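Biofilm growth-associated repressor (Xylella fastidiosa, PDB 3PQK) represses transcription of its own operon by binding a palindromic AT-rich sequence that spans the -10 region of the blh promoter. Local coordinates at residues 29-34 and 44-49; 34-39 and 67-72. All blocks are in the same frame, centred on the assembly; numbering follows the deposited sequence.

Contact 1 (29-34 and 44-49); sequences VCTLVE and QQIGIG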
ATOM      1  N   VAL B  29       7.721  -5.034   8.901  1.00 18.11           N
ATOM      2  CA  VAL B  29       8.050  -5.420   7.522  1.00 18.35           C
ATOM      3  C   VAL B  29       9.223  -4.642   6.938  1.00 23.72           C
ATOM      4  O   VAL B  29      10.109  -5.232   6.326  1.00 20.70           O
ATOM      5  CB  VAL B  29       6.817  -5.563   6.581  1.00 21.33           C
ATOM      6  CG1 VAL B  29       5.838  -6.614   7.114  1.00 20.22           C
ATOM      7  CG2 VAL B  29       6.101  -4.227   6.386  1.00 21.27           C
ATOM      8  N   CYS B  30       9.294  -3.333   7.214  1.00 24.74           N
ATOM      9  CA  CYS B  30      10.445  -2.552   6.741  1.00 25.87           C
ATOM     10  C   CYS B  30      11.754  -3.015   7.391  1.00 27.29           C
ATOM     11  O   CYS B  30      12.760  -3.117   6.696  1.00 25.48           O
ATOM     12  CB  CYS B  30      10.218  -1.054   6.924  1.00 27.51           C
ATOM     13  SG  CYS B  30       9.381  -0.284   5.524  1.00 32.30           S
ATOM     14  N   THR B  31      11.720  -3.377   8.701  1.00 24.97           N
ATOM     15  CA  THR B  31      12.915  -3.897   9.400  1.00 24.10           C
ATOM     16  C   THR B  31      13.373  -5.212   8.747  1.00 27.59           C
ATOM     17  O   THR B  31      14.574  -5.406   8.510  1.00 26.36           O
ATOM     18  CB  THR B  31      12.641  -4.073  10.913  1.00 26.99           C
ATOM     19  OG1 THR B  31      12.124  -2.854  11.456  1.00 24.95           O
ATOM     20  CG2 THR B  31      13.889  -4.497  11.697  1.00 25.60           C
ATOM     21  N   LEU B  32      12.401  -6.080   8.386  1.00 22.39           N
ATOM     22  CA  LEU B  32      12.667  -7.385   7.778  1.00 21.66           C
ATOM     23  C   LEU B  32      13.167  -7.376   6.350  1.00 24.72           C
ATOM     24  O   LEU B  32      13.660  -8.383   5.866  1.00 25.37           O
ATOM     25  CB  LEU B  32      11.494  -8.348   7.966  1.00 21.85           C
ATOM     26  CG  LEU B  32      11.150  -8.732   9.411  1.00 26.56           C
ATOM     27  CD1 LEU B  32       9.819  -9.453   9.445  1.00 26.96           C
ATOM     28  CD2 LEU B  32      12.238  -9.659  10.034  1.00 27.81           C
ATOM     29  N   VAL B  33      13.071  -6.248   5.672  1.00 23.60           N
ATOM     30  CA  VAL B  33      13.620  -6.065   4.311  1.00 23.19           C
ATOM     31  C   VAL B  33      15.155  -6.225   4.416  1.00 29.96           C
ATOM     32  O   VAL B  33      15.785  -6.821   3.551  1.00 32.31           O
ATOM     33  CB  VAL B  33      13.210  -4.661   3.769  1.00 26.48           C
ATOM     34  CG1 VAL B  33      14.036  -4.252   2.548  1.00 26.03           C
ATOM     35  CG2 VAL B  33      11.719  -4.620   3.450  1.00 26.17           C
ATOM     36  N   GLU B  34      15.720  -5.735   5.514  1.00 27.52           N
ATOM     37  CA  GLU B  34      17.145  -5.757   5.825  1.00 27.82           C
ATOM     38  C   GLU B  34      17.700  -7.134   6.217  1.00 32.88           C
ATOM     39  O   GLU B  34      18.905  -7.372   6.057  1.00 31.54           O
ATOM     40  CB  GLU B  34      17.465  -4.688   6.861  1.00 28.73           C
ATOM     41  CG  GLU B  34      17.266  -3.289   6.278  1.00 41.15           C
ATOM     42  CD  GLU B  34      17.181  -2.145   7.262  1.00 62.97           C
ATOM     43  OE1 GLU B  34      17.360  -2.375   8.479  1.00 60.97           O
ATOM     44  OE2 GLU B  34      16.962  -1.000   6.806  1.00 63.94           O
ATOM     45  N   GLN B  44      14.014  -4.610  20.238  1.00 42.67           N
ATOM     46  CA  GLN B  44      15.034  -3.582  20.461  1.00 43.09           C
ATOM     47  C   GLN B  44      15.091  -2.554  19.356  1.00 47.53           C
ATOM     48  O   GLN B  44      15.125  -1.360  19.652  1.00 48.19           O
ATOM     49  CB  GLN B  44      16.421  -4.209  20.691  1.00 44.93           C
ATOM     50  CG  GLN B  44      16.518  -5.057  21.965  1.00 66.91           C
ATOM     51  CD  GLN B  44      16.243  -4.268  23.223  1.00 85.10           C
ATOM     52  OE1 GLN B  44      16.945  -3.301  23.547  1.00 80.60           O
ATOM     53  NE2 GLN B  44      15.197  -4.654  23.942  1.00 74.87           N
ATOM     54  N   GLN B  45      15.103  -3.000  18.088  1.00 43.32           N
ATOM     55  CA  GLN B  45      15.175  -2.112  16.924  1.00 42.80           C
ATOM     56  C   GLN B  45      13.928  -1.210  16.698  1.00 46.34           C
ATOM     57  O   GLN B  45      14.059  -0.113  16.160  1.00 45.31           O
ATOM     58  CB  GLN B  45      15.465  -2.933  15.661  1.00 44.14           C
ATOM     59  CG  GLN B  45      16.161  -2.133  14.559  1.00 65.78           C
ATOM     60  CD  GLN B  45      16.671  -2.990  13.419  1.00 94.27           C
ATOM     61  OE1 GLN B  45      17.079  -4.147  13.593  1.00 90.57           O
ATOM     62  NE2 GLN B  45      16.684  -2.427  12.217  1.00 90.50           N
ATOM     63  N   ILE B  46      12.739  -1.688  17.067  1.00 43.21           N
ATOM     64  CA  ILE B  46      11.471  -0.994  16.805  1.00 44.08           C
ATOM     65  C   ILE B  46      10.902  -0.309  18.051  1.00 49.51           C
ATOM     66  O   ILE B  46      10.142   0.646  17.924  1.00 51.19           O
ATOM     67  CB  ILE B  46      10.481  -1.986  16.107  1.00 47.48           C
ATOM     68  CG1 ILE B  46      10.961  -2.340  14.696  1.00 47.03           C
ATOM     69  CG2 ILE B  46       9.022  -1.519  16.090  1.00 49.85           C
ATOM     70  CD1 ILE B  46      10.869  -3.783  14.422  1.00 56.26           C
ATOM     71  N   GLY B  47      11.300  -0.768  19.229  1.00 44.74           N
ATOM     72  CA  GLY B  47      10.839  -0.195  20.487  1.00 44.67           C
ATOM     73  C   GLY B  47       9.414  -0.563  20.833  1.00 50.79           C
ATOM     74  O   GLY B  47       8.702   0.233  21.443  1.00 50.83           O
ATOM     75  N   ILE B  48       8.988  -1.767  20.431  1.00 48.56           N
ATOM     76  CA  ILE B  48       7.670  -2.310  20.731  1.00 49.46           C
ATOM     77  C   ILE B  48       7.896  -3.627  21.496  1.00 55.28           C
ATOM     78  O   ILE B  48       8.623  -4.501  21.014  1.00 56.16           O
ATOM     79  CB  ILE B  48       6.820  -2.499  19.427  1.00 52.80           C
ATOM     80  CG1 ILE B  48       6.544  -1.144  18.681  1.00 53.11           C
ATOM     81  CG2 ILE B  48       5.521  -3.299  19.682  1.00 52.99           C
ATOM     82  CD1 ILE B  48       5.496  -0.149  19.308  1.00 56.89           C
ATOM     83  N   GLY B  49       7.293  -3.748  22.671  1.00 51.57           N
ATOM     84  CA  GLY B  49       7.428  -4.938  23.503  1.00 51.18           C
ATOM     85  C   GLY B  49       6.286  -5.913  23.337  1.00 54.27           C
ATOM     86  O   GLY B  49       5.665  -5.962  22.279  1.00 54.38           O
TER
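T31 meets two consecutive residues of helix 39-46, Q45 and I46, and divides its two branches between them. The van der Waals part of the contact is the larger. The methyl CG2 of T31 sits against the terminal amide of Q45, 3.5 Å from its NE2 and 3.6 Å from its CD, the two side chains approaching from opposite directions. With CG of Q45 anti to the backbone N (chi1 -154°) and the chain extended beyond it, the glutamine reaches toward helix 23-33. On the other branch, CD1 of I46 lies 3.4 Å from OG1 of T31, a hydroxyl packed against a methyl group. That hydroxyl is engaged elsewhere, since OG1 hydrogen-bonds to the carbonyl O of M27 one turn back in its own helix.

The polar part is looser. OE1 of E34 stays 3.8 Å from NE2 of Q45, too far for a hydrogen bond, although the carboxylate and amide planes are only 19° apart. The other carboxylate oxygen, OE2, bonds to the hydroxyl of Y92 in helix 84-96.

Helix 39-46 is the first helix of the predicted helix-turn-helix, and G47, with positive phi, leads out of it into the turn. The contact packs the first helix of this predicted motif against helix 23-33, which also carries C30, disulfide-bonded to C96. With OG1 of T31 and OE2 of E34 bonded elsewhere, the two segments meet through van der Waals contacts of methyl groups with polar groups, and no directed bond runs between them.

Contact 2 (34-39 and 67-72); sequences EGEFSV and ETRRNI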
ATOM      1  N   GLU B  34      15.720  -5.735   5.514  1.00 27.52           N
ATOM      2  CA  GLU B  34      17.145  -5.757   5.825  1.00 27.82           C
ATOM      3  C   GLU B  34      17.700  -7.134   6.217  1.00 32.88           C
ATOM      4  O   GLU B  34      18.905  -7.372   6.057  1.00 31.54           O
ATOM      5  CB  GLU B  34      17.465  -4.688   6.861  1.00 28.73           C
ATOM      6  CG  GLU B  34      17.266  -3.289   6.278  1.00 41.15           C
ATOM      7  CD  GLU B  34      17.181  -2.145   7.262  1.00 62.97           C
ATOM      8  OE1 GLU B  34      17.360  -2.375   8.479  1.00 60.97           O
ATOM      9  OE2 GLU B  34      16.962  -1.000   6.806  1.00 63.94           O
ATOM     10  N   GLY B  35      16.822  -8.054   6.620  1.00 27.66           N
ATOM     11  CA  GLY B  35      17.231  -9.408   6.965  1.00 27.48           C
ATOM     12  C   GLY B  35      16.346 -10.079   7.986  1.00 32.46           C
ATOM     13  O   GLY B  35      15.326  -9.516   8.396  1.00 32.71           O
ATOM     14  N   GLU B  36      16.740 -11.292   8.396  1.00 28.05           N
ATOM     15  CA  GLU B  36      16.029 -12.125   9.378  1.00 26.74           C
ATOM     16  C   GLU B  36      16.355 -11.666  10.776  1.00 28.21           C
ATOM     17  O   GLU B  36      17.531 -11.458  11.078  1.00 26.62           O
ATOM     18  CB  GLU B  36      16.450 -13.602   9.243  1.00 28.00           C
ATOM     19  CG  GLU B  36      16.275 -14.185   7.849  1.00 38.69           C
ATOM     20  CD  GLU B  36      16.501 -15.678   7.691  1.00 71.96           C
ATOM     21  OE1 GLU B  36      16.760 -16.364   8.707  1.00 72.29           O
ATOM     22  OE2 GLU B  36      16.402 -16.167   6.542  1.00 70.03           O
ATOM     23  N   PHE B  37      15.341 -11.493  11.634  1.00 24.54           N
ATOM     24  CA  PHE B  37      15.581 -11.058  13.008  1.00 25.81           C
ATOM     25  C   PHE B  37      14.806 -11.885  14.005  1.00 28.13           C
ATOM     26  O   PHE B  37      13.698 -12.341  13.709  1.00 26.98           O
ATOM     27  CB  PHE B  37      15.237  -9.572  13.197  1.00 29.47           C
ATOM     28  CG  PHE B  37      16.084  -8.636  12.371  1.00 33.10           C
ATOM     29  CD1 PHE B  37      17.367  -8.289  12.780  1.00 38.69           C
ATOM     30  CD2 PHE B  37      15.625  -8.147  11.157  1.00 35.26           C
ATOM     31  CE1 PHE B  37      18.159  -7.435  12.004  1.00 39.38           C
ATOM     32  CE2 PHE B  37      16.414  -7.278  10.386  1.00 39.38           C
ATOM     33  CZ  PHE B  37      17.677  -6.928  10.817  1.00 38.36           C
ATOM     34  N   SER B  38      15.357 -12.012  15.221  1.00 20.77           N
ATOM     35  CA  SER B  38      14.679 -12.758  16.256  1.00 21.02           C
ATOM     36  C   SER B  38      13.684 -11.803  16.882  1.00 23.62           C
ATOM     37  O   SER B  38      13.730 -10.616  16.583  1.00 22.47           O
ATOM     38  CB  SER B  38      15.684 -13.291  17.280  1.00 24.31           C
ATOM     39  OG  SER B  38      16.066 -12.255  18.168  1.00 27.28           O
ATOM     40  N   VAL B  39      12.803 -12.297  17.754  1.00 24.58           N
ATOM     41  CA  VAL B  39      11.802 -11.479  18.436  1.00 25.78           C
ATOM     42  C   VAL B  39      12.461 -10.431  19.331  1.00 31.21           C
ATOM     43  O   VAL B  39      12.003  -9.289  19.367  1.00 32.04           O
ATOM     44  CB  VAL B  39      10.702 -12.353  19.128  1.00 32.19           C
ATOM     45  CG1 VAL B  39      11.251 -13.183  20.300  1.00 33.21           C
ATOM     46  CG2 VAL B  39       9.497 -11.532  19.560  1.00 31.41           C
ATOM     47  N   GLU B  67       7.262 -15.202   7.779  1.00 24.95           N
ATOM     48  CA  GLU B  67       7.377 -16.600   8.174  1.00 25.08           C
ATOM     49  C   GLU B  67       8.556 -16.756   9.157  1.00 29.94           C
ATOM     50  O   GLU B  67       9.357 -15.827   9.320  1.00 28.58           O
ATOM     51  CB  GLU B  67       7.550 -17.498   6.945  1.00 25.87           C
ATOM     52  CG  GLU B  67       8.767 -17.192   6.085  1.00 34.82           C
ATOM     53  CD  GLU B  67       8.946 -18.160   4.933  1.00 55.37           C
ATOM     54  OE1 GLU B  67       8.207 -19.169   4.887  1.00 42.55           O
ATOM     55  OE2 GLU B  67       9.818 -17.912   4.072  1.00 60.11           O
ATOM     56  N   THR B  68       8.680 -17.928   9.767  1.00 26.52           N
ATOM     57  CA  THR B  68       9.765 -18.203  10.697  1.00 27.65           C
ATOM     58  C   THR B  68      10.791 -19.151  10.092  1.00 34.00           C
ATOM     59  O   THR B  68      10.500 -19.918   9.157  1.00 32.89           O
ATOM     60  CB  THR B  68       9.246 -18.685  12.071  1.00 34.88           C
ATOM     61  OG1 THR B  68       8.596 -19.953  11.915  1.00 32.81           O
ATOM     62  CG2 THR B  68       8.335 -17.666  12.760  1.00 33.56           C
ATOM     63  N   ARG B  69      12.001 -19.099  10.644  1.00 31.70           N
ATOM     64  CA  ARG B  69      13.103 -19.967  10.256  1.00 32.39           C
ATOM     65  C   ARG B  69      13.855 -20.344  11.535  1.00 37.81           C
ATOM     66  O   ARG B  69      14.033 -19.506  12.417  1.00 36.42           O
ATOM     67  CB  ARG B  69      14.002 -19.265   9.221  1.00 35.02           C
ATOM     68  CG  ARG B  69      14.896 -20.201   8.426  1.00 56.84           C
ATOM     69  CD  ARG B  69      15.809 -19.395   7.530  1.00 80.69           C
ATOM     70  NE  ARG B  69      17.162 -19.333   8.094  1.00103.08           N
ATOM     71  CZ  ARG B  69      18.182 -20.068   7.669  1.00128.07           C
ATOM     72  NH1 ARG B  69      18.036 -20.877   6.627  1.00119.33           N
ATOM     73  NH2 ARG B  69      19.366 -19.982   8.264  1.00120.49           N
ATOM     74  N   ARG B  70      14.188 -21.630  11.683  1.00 39.16           N
ATOM     75  CA  ARG B  70      14.946 -22.151  12.822  1.00 40.83           C
ATOM     76  C   ARG B  70      15.854 -23.290  12.326  1.00 48.48           C
ATOM     77  O   ARG B  70      15.454 -24.456  12.317  1.00 49.97           O
ATOM     78  CB  ARG B  70      14.047 -22.562  14.002  1.00 40.47           C
ATOM     79  N   ASN B  71      17.057 -22.915  11.844  1.00 45.31           N
ATOM     80  CA  ASN B  71      18.080 -23.802  11.285  1.00 45.46           C
ATOM     81  C   ASN B  71      18.726 -24.663  12.364  1.00 47.32           C
ATOM     82  O   ASN B  71      19.020 -25.833  12.107  1.00 48.08           O
ATOM     83  CB  ASN B  71      19.154 -22.980  10.547  1.00 47.76           C
ATOM     84  CG  ASN B  71      20.076 -23.786   9.670  1.00 89.48           C
ATOM     85  OD1 ASN B  71      21.133 -24.261  10.104  1.00 87.17           O
ATOM     86  ND2 ASN B  71      19.715 -23.920   8.398  1.00 85.22           N
ATOM     87  N   ILE B  72      18.975 -24.075  13.556  1.00 40.67           N
ATOM     88  CA  ILE B  72      19.609 -24.772  14.673  1.00 38.50           C
ATOM     89  C   ILE B  72      18.752 -24.703  15.927  1.00 41.21           C
ATOM     90  O   ILE B  72      18.389 -25.747  16.469  1.00 43.08           O
ATOM     91  CB  ILE B  72      21.079 -24.265  14.934  1.00 40.44           C
ATOM     92  CG1 ILE B  72      21.997 -24.443  13.683  1.00 40.14           C
ATOM     93  CG2 ILE B  72      21.675 -24.883  16.199  1.00 39.37           C
ATOM     94  CD1 ILE B  72      23.467 -23.964  13.810  1.00 44.57           C
TER
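A single surface salt bridge, between E36 and R69, joins the loop that connects helices 23-33 and 39-46 to the end of strand 66-69. OE1 of E36 lies 3.1 Å from NE of R69. As a hydrogen bond this is weak, for the angle at the hydrogen is only 122°, and the carboxylate and guanidinium planes stand 62° apart. The pair therefore lacks the flat, two-pronged geometry in which both carboxylate oxygens face two guanidinium nitrogens. It is the inner nitrogen of the arginine that is used, and the aliphatic part of the chain follows it in: CD of R69 is 3.4 Å from OE1 and equally 3.4 Å from OE2 of E36. The two side chains cross at about a right angle. That of E36 is extended beyond CG, whereas R69 bends at chi3 (103°), which turns its guanidinium out of the line of the preceding methylenes. R69 is poorly ordered, so its details deserve caution.

Strand 66-69 and its antiparallel partner 76-79 form the wing of the winged-helix fold, and residues 70-72 begin the hairpin loop between them. The loop between helices 23-33 and 39-46 borders this wing through the partner strand, where F37 shares backbone hydrogen bonding with Y77 and the side chain of E36 rests on F76. OE2 of E36 also has a long, weak ion pair with R78, which itself forms a salt bridge with E67, so acidic and basic groups of loop and wing lie close together here. At the far end of the loop, S38 takes the N-cap position of helix 39-46, its side chain capping a backbone N just beyond V39.

Contact 1 is partly buried, with T31 and I46 inside and E34 and Q45 at its exposed edge; contact 2 is a surface contact. Their chemistry follows this difference: the helix-to-helix contact rests on methyl groups packed against an amide and a hydroxyl, the loop-to-wing one on opposite charges. E34 belongs to both pairs of segments but touches across only in contact 1. The physical bridge is F37, whose ring lies beside the carbonyl of T31, with CE2 3.2 Å from O, and also packs on L32 and Q45. Helix 23-33, helix 39-46 and the wing are thus joined around one short loop, whose aromatic residue faces the helices while E36 reaches the strand.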